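Local coordinates for protein glucose-6-phosphate isomerase (Thermus thermophilus, PDB 1ZZG) that probably catalyses the reversible isomerisation of glucose 6-phosphate to fructose 6-phosphate, a shared step of glycolysis and gluconeogenesis, at residues Tyr362-Pro367 against Gly375-His380; Phe247-Glu252 against His256-Phe261. All coordinates share one frame; numbering follows the deposited sequence.

Contact 1: residues Tyr362-Pro367 against Gly375-His380; sequences YALFLP and GWLMQH
Leu377 extends from its helix toward the strand with its isopropyl group divided between two leucines there. Its CD2 methyl meets the fork of Leu366, 4.0 Å from Leu366 CD1 and, as the second contact of the same methyl, 4.1 Å from Leu366 CD2. Two near-equal distances show that CD2 touches both branches of Leu366 and is not placed end-on against one. The two side chains cross at about a right angle. The first torsions help to set this up: Leu377 holds CG opposite the backbone N (chi1 176°), whereas in Leu366 CG lies opposite the carbonyl carbon (chi1 -84°), which brings its end nearer the helix although its CB does not aim there. The other branch, Leu377 CD1, lies 4.2 Å from Leu364 CD1, a looser methyl-to-methyl touch made by a side chain whose CB does point at the helix. Leu364 and Leu366 are two positions apart and so face the same side of the strand. This is strand-to-helix packing within an alpha/beta sheet domain of the SIS type: strand 360-366 leads through a short loop into helix 371-391, which folds back over the sheet. The interface is small, 165 Å² summed over both sides, and the close side-chain contacts are all between leucine methyls, with no hydrogen bond across it. The imidazole of His380, one helical turn beyond Leu377, comes no nearer than 4.5 Å from NE2 to Leu364 CD1; that nitrogen is hydrogen-bonded to Thr232 OG1 of helix 228-238. On the sheet side, Leu366 and Leu377 both touch Val311 of the parallel neighbour strand 306-313, to which Leu364 is bound through backbone hydrogen bonds with Leu310 and Ile312.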
loop_
_atom_site.group_PDB
_atom_site.type_symbol
_atom_site.label_atom_id
_atom_site.label_comp_id
_atom_site.label_asym_id
_atom_site.label_seq_id
_atom_site.Cartn_x
_atom_site.Cartn_y
_atom_site.Cartn_z
ATOM N N TYR A 362 3.663 11.536 17.491
ATOM C CA TYR A 362 2.544 11.540 18.421
ATOM C C TYR A 362 1.691 10.329 18.089
ATOM O O TYR A 362 1.884 9.696 17.048
ATOM C CB TYR A 362 1.724 12.835 18.289
ATOM C CG TYR A 362 1.007 13.026 16.968
ATOM C CD1 TYR A 362 -0.296 12.564 16.784
ATOM C CD2 TYR A 362 1.625 13.694 15.909
ATOM C CE1 TYR A 362 -0.969 12.767 15.579
ATOM C CE2 TYR A 362 0.961 13.903 14.699
ATOM C CZ TYR A 362 -0.332 13.439 14.544
ATOM O OH TYR A 362 -0.995 13.668 13.372
ATOM N N ALA A 363 0.753 10.000 18.965
ATOM C CA ALA A 363 -0.083 8.838 18.730
ATOM C C ALA A 363 -1.555 9.097 18.950
ATOM O O ALA A 363 -1.941 9.924 19.775
ATOM C CB ALA A 363 0.371 7.682 19.626
ATOM N N LEU A 364 -2.371 8.379 18.189
ATOM C CA LEU A 364 -3.814 8.456 18.305
ATOM C C LEU A 364 -4.247 7.056 18.701
ATOM O O LEU A 364 -4.050 6.100 17.952
ATOM C CB LEU A 364 -4.452 8.853 16.971
ATOM C CG LEU A 364 -4.398 10.338 16.613
ATOM C CD1 LEU A 364 -4.940 10.553 15.207
ATOM C CD2 LEU A 364 -5.206 11.131 17.624
ATOM N N PHE A 365 -4.814 6.932 19.893
ATOM C CA PHE A 365 -5.258 5.638 20.390
ATOM C C PHE A 365 -6.741 5.387 20.142
ATOM O O PHE A 365 -7.575 6.272 20.331
ATOM C CB PHE A 365 -4.958 5.524 21.892
ATOM C CG PHE A 365 -3.497 5.363 22.210
ATOM C CD1 PHE A 365 -2.907 4.097 22.224
ATOM C CD2 PHE A 365 -2.699 6.476 22.461
ATOM C CE1 PHE A 365 -1.543 3.946 22.483
ATOM C CE2 PHE A 365 -1.329 6.335 22.721
ATOM C CZ PHE A 365 -0.752 5.066 22.730
ATOM N N LEU A 366 -7.046 4.172 19.699
ATOM C CA LEU A 366 -8.409 3.727 19.446
ATOM C C LEU A 366 -8.696 2.669 20.502
ATOM O O LEU A 366 -7.843 1.834 20.795
ATOM C CB LEU A 366 -8.529 3.069 18.067
ATOM C CG LEU A 366 -8.745 3.913 16.813
ATOM C CD1 LEU A 366 -7.752 5.055 16.761
ATOM C CD2 LEU A 366 -8.604 3.007 15.595
ATOM N N PRO A 367 -9.897 2.689 21.092
ATOM C CA PRO A 367 -10.197 1.676 22.109
ATOM C C PRO A 367 -10.033 0.268 21.532
ATOM O O PRO A 367 -9.588 -0.651 22.212
ATOM C CB PRO A 367 -11.640 1.988 22.483
ATOM C CG PRO A 367 -11.689 3.490 22.344
ATOM C CD PRO A 367 -10.943 3.728 21.045
ATOM N N GLY A 375 -15.018 4.895 12.520
ATOM C CA GLY A 375 -15.857 5.944 11.965
ATOM C C GLY A 375 -15.463 7.258 12.618
ATOM O O GLY A 375 -15.444 8.320 11.991
ATOM N N TRP A 376 -15.148 7.174 13.905
ATOM C CA TRP A 376 -14.720 8.330 14.671
ATOM C C TRP A 376 -13.387 8.818 14.085
ATOM O O TRP A 376 -13.240 9.992 13.752
ATOM C CB TRP A 376 -14.541 7.938 16.144
ATOM C CG TRP A 376 -14.305 9.102 17.080
ATOM C CD1 TRP A 376 -13.560 10.224 16.833
ATOM C CD2 TRP A 376 -14.779 9.226 18.429
ATOM N NE1 TRP A 376 -13.543 11.039 17.944
ATOM C CE2 TRP A 376 -14.284 10.450 18.937
ATOM C CE3 TRP A 376 -15.579 8.422 19.258
ATOM C CZ2 TRP A 376 -14.557 10.888 20.239
ATOM C CZ3 TRP A 376 -15.852 8.862 20.558
ATOM C CH2 TRP A 376 -15.340 10.086 21.030
ATOM N N LEU A 377 -12.425 7.908 13.938
ATOM C CA LEU A 377 -11.114 8.272 13.396
ATOM C C LEU A 377 -11.183 8.905 12.004
ATOM O O LEU A 377 -10.592 9.953 11.755
ATOM C CB LEU A 377 -10.192 7.046 13.357
ATOM C CG LEU A 377 -8.807 7.260 12.729
ATOM C CD1 LEU A 377 -8.086 8.410 13.431
ATOM C CD2 LEU A 377 -7.994 5.976 12.829
ATOM N N MET A 378 -11.906 8.269 11.093
ATOM C CA MET A 378 -12.034 8.799 9.740
ATOM C C MET A 378 -12.671 10.189 9.701
ATOM O O MET A 378 -12.181 11.083 9.009
ATOM C CB MET A 378 -12.836 7.823 8.873
ATOM C CG MET A 378 -12.093 6.520 8.597
ATOM S SD MET A 378 -13.042 5.329 7.609
ATOM C CE MET A 378 -12.882 6.062 5.973
ATOM N N GLN A 379 -13.759 10.375 10.440
ATOM C CA GLN A 379 -14.430 11.676 10.466
ATOM C C GLN A 379 -13.510 12.716 11.121
ATOM O O GLN A 379 -13.498 13.886 10.731
ATOM C CB GLN A 379 -15.749 11.585 11.243
ATOM C CG GLN A 379 -16.596 12.863 11.169
ATOM C CD GLN A 379 -17.339 13.005 9.850
ATOM O OE1 GLN A 379 -17.088 12.264 8.903
ATOM N NE2 GLN A 379 -18.256 13.964 9.785
ATOM N N HIS A 380 -12.747 12.276 12.118
ATOM C CA HIS A 380 -11.799 13.141 12.822
ATOM C C HIS A 380 -10.759 13.670 11.842
ATOM O O HIS A 380 -10.415 14.853 11.863
ATOM C CB HIS A 380 -11.096 12.345 13.934
ATOM C CG HIS A 380 -9.896 13.032 14.514
ATOM N ND1 HIS A 380 -9.874 13.543 15.795
ATOM C CD2 HIS A 380 -8.670 13.280 13.989
ATOM C CE1 HIS A 380 -8.688 14.079 16.031
ATOM N NE2 HIS A 380 -7.940 13.932 14.953
#

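Contact 2: residues Phe247-Glu252 against His256-Phe261; sequences FMVYSE and HLPSWF
Phe247 and Phe261 form an offset stack, their centroids 4.4 Å apart and their planes inclined at 27°. The root of the Phe261 ring does the overlapping: its CG lies over the middle of the Phe247 ring, Phe261 CD2 lies 3.5 Å from Phe247 CG, and Phe261 CB sits over the same face in a CH-pi contact, 4.1 Å from the Phe247 centroid and close to the ring normal. At the edge of the Phe247 ring stand Leu257 CG and Pro258 CA, the latter 3.8 Å from Phe247 CD2. With CG anti to the backbone N (chi1 -176°), Phe247 carries its ring to the start of helix 257-269. Beside it, Val249 CG2 meets Pro258 CG at 3.8 Å. A serine in place of Phe247 would probably leave Phe261 without its stacking partner and open a gap beside Leu257 and Pro258. Further out, Glu102 of the second subunit hydrogen-bonds Glu252 N and Ser251 OG. Strand 247-249 and helix 257-261 run nearly antiparallel (160°), their axes 8.7 Å apart at closest approach, as expected of a strand turning back into its helix; strands 278-287 and 306-313 flank the strand, and helix 371-391 adds Leu381 against Phe247 and Leu377 against Leu257.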
loop_
_atom_site.group_PDB
_atom_site.type_symbol
_atom_site.label_atom_id
_atom_site.label_comp_id
_atom_site.label_asym_id
_atom_site.label_seq_id
_atom_site.Cartn_x
_atom_site.Cartn_y
_atom_site.Cartn_z
ATOM N N PHE A 247 1.810 8.415 8.275
ATOM C CA PHE A 247 0.571 7.967 8.906
ATOM C C PHE A 247 0.742 6.451 9.027
ATOM O O PHE A 247 0.602 5.721 8.043
ATOM C CB PHE A 247 -0.635 8.319 8.017
ATOM C CG PHE A 247 -1.970 7.987 8.634
ATOM C CD1 PHE A 247 -2.499 8.771 9.656
ATOM C CD2 PHE A 247 -2.694 6.878 8.199
ATOM C CE1 PHE A 247 -3.727 8.456 10.235
ATOM C CE2 PHE A 247 -3.915 6.557 8.768
ATOM C CZ PHE A 247 -4.436 7.347 9.789
ATOM N N MET A 248 1.050 5.991 10.237
ATOM C CA MET A 248 1.303 4.577 10.500
ATOM C C MET A 248 0.252 3.912 11.387
ATOM O O MET A 248 0.051 4.308 12.533
ATOM C CB MET A 248 2.690 4.448 11.135
ATOM C CG MET A 248 3.197 3.036 11.350
ATOM S SD MET A 248 4.925 3.113 11.925
ATOM C CE MET A 248 5.320 1.380 12.070
ATOM N N VAL A 249 -0.397 2.877 10.858
ATOM C CA VAL A 249 -1.442 2.178 11.597
ATOM C C VAL A 249 -1.035 0.782 12.059
ATOM O O VAL A 249 -0.636 -0.055 11.250
ATOM C CB VAL A 249 -2.720 2.050 10.739
ATOM C CG1 VAL A 249 -3.828 1.385 11.542
ATOM C CG2 VAL A 249 -3.158 3.421 10.262
ATOM N N TYR A 250 -1.143 0.538 13.363
ATOM C CA TYR A 250 -0.802 -0.758 13.933
ATOM C C TYR A 250 -1.984 -1.710 13.939
ATOM O O TYR A 250 -2.552 -2.010 14.989
ATOM C CB TYR A 250 -0.264 -0.601 15.359
ATOM C CG TYR A 250 1.230 -0.434 15.374
ATOM C CD1 TYR A 250 1.820 0.773 15.006
ATOM C CD2 TYR A 250 2.063 -1.516 15.668
ATOM C CE1 TYR A 250 3.204 0.899 14.921
ATOM C CE2 TYR A 250 3.449 -1.402 15.583
ATOM C CZ TYR A 250 4.010 -0.196 15.208
ATOM O OH TYR A 250 5.378 -0.095 15.096
ATOM N N SER A 251 -2.338 -2.180 12.750
ATOM C CA SER A 251 -3.447 -3.102 12.561
ATOM C C SER A 251 -3.398 -3.634 11.139
ATOM O O SER A 251 -2.986 -2.927 10.221
ATOM C CB SER A 251 -4.782 -2.386 12.786
ATOM O OG SER A 251 -5.878 -3.233 12.475
ATOM N N GLU A 252 -3.796 -4.890 10.959
ATOM C CA GLU A 252 -3.825 -5.474 9.625
ATOM C C GLU A 252 -5.245 -5.292 9.079
ATOM O O GLU A 252 -5.440 -5.097 7.878
ATOM C CB GLU A 252 -3.445 -6.959 9.677
ATOM C CG GLU A 252 -3.491 -7.683 8.329
ATOM C CD GLU A 252 -2.468 -7.173 7.308
ATOM O OE1 GLU A 252 -1.543 -6.411 7.673
ATOM O OE2 GLU A 252 -2.589 -7.555 6.122
ATOM N N HIS A 256 -5.813 -0.910 4.831
ATOM C CA HIS A 256 -6.136 -0.034 3.710
ATOM C C HIS A 256 -6.487 1.393 4.127
ATOM O O HIS A 256 -6.761 2.243 3.273
ATOM C CB HIS A 256 -7.270 -0.649 2.888
ATOM C CG HIS A 256 -6.874 -1.909 2.183
ATOM N ND1 HIS A 256 -6.260 -1.909 0.950
ATOM C CD2 HIS A 256 -6.924 -3.205 2.576
ATOM C CE1 HIS A 256 -5.946 -3.147 0.613
ATOM N NE2 HIS A 256 -6.338 -3.953 1.583
ATOM N N LEU A 257 -6.469 1.660 5.433
ATOM C CA LEU A 257 -6.785 2.993 5.924
ATOM C C LEU A 257 -5.712 4.011 5.532
ATOM O O LEU A 257 -6.037 5.128 5.123
ATOM C CB LEU A 257 -6.959 2.995 7.450
ATOM C CG LEU A 257 -7.450 4.327 8.038
ATOM C CD1 LEU A 257 -8.824 4.660 7.476
ATOM C CD2 LEU A 257 -7.535 4.239 9.553
ATOM N N PRO A 258 -4.418 3.646 5.648
ATOM C CA PRO A 258 -3.385 4.621 5.273
ATOM C C PRO A 258 -3.554 5.182 3.859
ATOM O O PRO A 258 -3.390 6.381 3.645
ATOM C CB PRO A 258 -2.088 3.833 5.446
ATOM C CG PRO A 258 -2.419 2.931 6.608
ATOM C CD PRO A 258 -3.802 2.432 6.214
ATOM N N SER A 259 -3.891 4.323 2.900
ATOM C CA SER A 259 -4.077 4.779 1.524
ATOM C C SER A 259 -5.206 5.793 1.442
ATOM O O SER A 259 -5.119 6.773 0.698
ATOM C CB SER A 259 -4.382 3.606 0.594
ATOM O OG SER A 259 -3.234 2.810 0.386
ATOM N N TRP A 260 -6.269 5.549 2.198
ATOM C CA TRP A 260 -7.411 6.461 2.222
ATOM C C TRP A 260 -6.967 7.825 2.757
ATOM O O TRP A 260 -7.347 8.871 2.218
ATOM C CB TRP A 260 -8.518 5.898 3.117
ATOM C CG TRP A 260 -9.642 6.860 3.365
ATOM C CD1 TRP A 260 -10.694 7.139 2.534
ATOM C CD2 TRP A 260 -9.799 7.704 4.511
ATOM N NE1 TRP A 260 -11.498 8.108 3.095
ATOM C CE2 TRP A 260 -10.972 8.472 4.307
ATOM C CE3 TRP A 260 -9.064 7.885 5.692
ATOM C CZ2 TRP A 260 -11.425 9.410 5.243
ATOM C CZ3 TRP A 260 -9.517 8.821 6.628
ATOM C CH2 TRP A 260 -10.687 9.571 6.394
ATOM N N PHE A 261 -6.162 7.815 3.817
ATOM C CA PHE A 261 -5.691 9.069 4.401
ATOM C C PHE A 261 -4.764 9.822 3.456
ATOM O O PHE A 261 -4.801 11.057 3.376
ATOM C CB PHE A 261 -4.954 8.829 5.718
ATOM C CG PHE A 261 -4.362 10.087 6.297
ATOM C CD1 PHE A 261 -5.188 11.084 6.817
ATOM C CD2 PHE A 261 -2.992 10.316 6.238
ATOM C CE1 PHE A 261 -4.656 12.295 7.264
ATOM C CE2 PHE A 261 -2.449 11.521 6.679
ATOM C CZ PHE A 261 -3.284 12.514 7.193
#

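Contacts 1 and 2 repeat one scheme on the same mixed sheet, each a strand packed against the helix that follows it, with centres 11 Å apart. The two helices meet directly: Leu377 CD2 lies 3.7 Å from Leu257 CD2, and Trp260 CH2 approaches Met378 O at 3.4 Å in plain packing. Strand 306-313 lies between the two strands, and its Val311 touches Leu366 and Leu377 of contact 1 as well as Phe247 and Val249 of contact 2. Contact 2 is the nearer to the predicted active site, though not part of it: the Phe261 side chain is about 11 Å from that of Glu267, the predicted proton donor, farther along helix 257-269. Contact 1 lies away from the predicted catalytic residues.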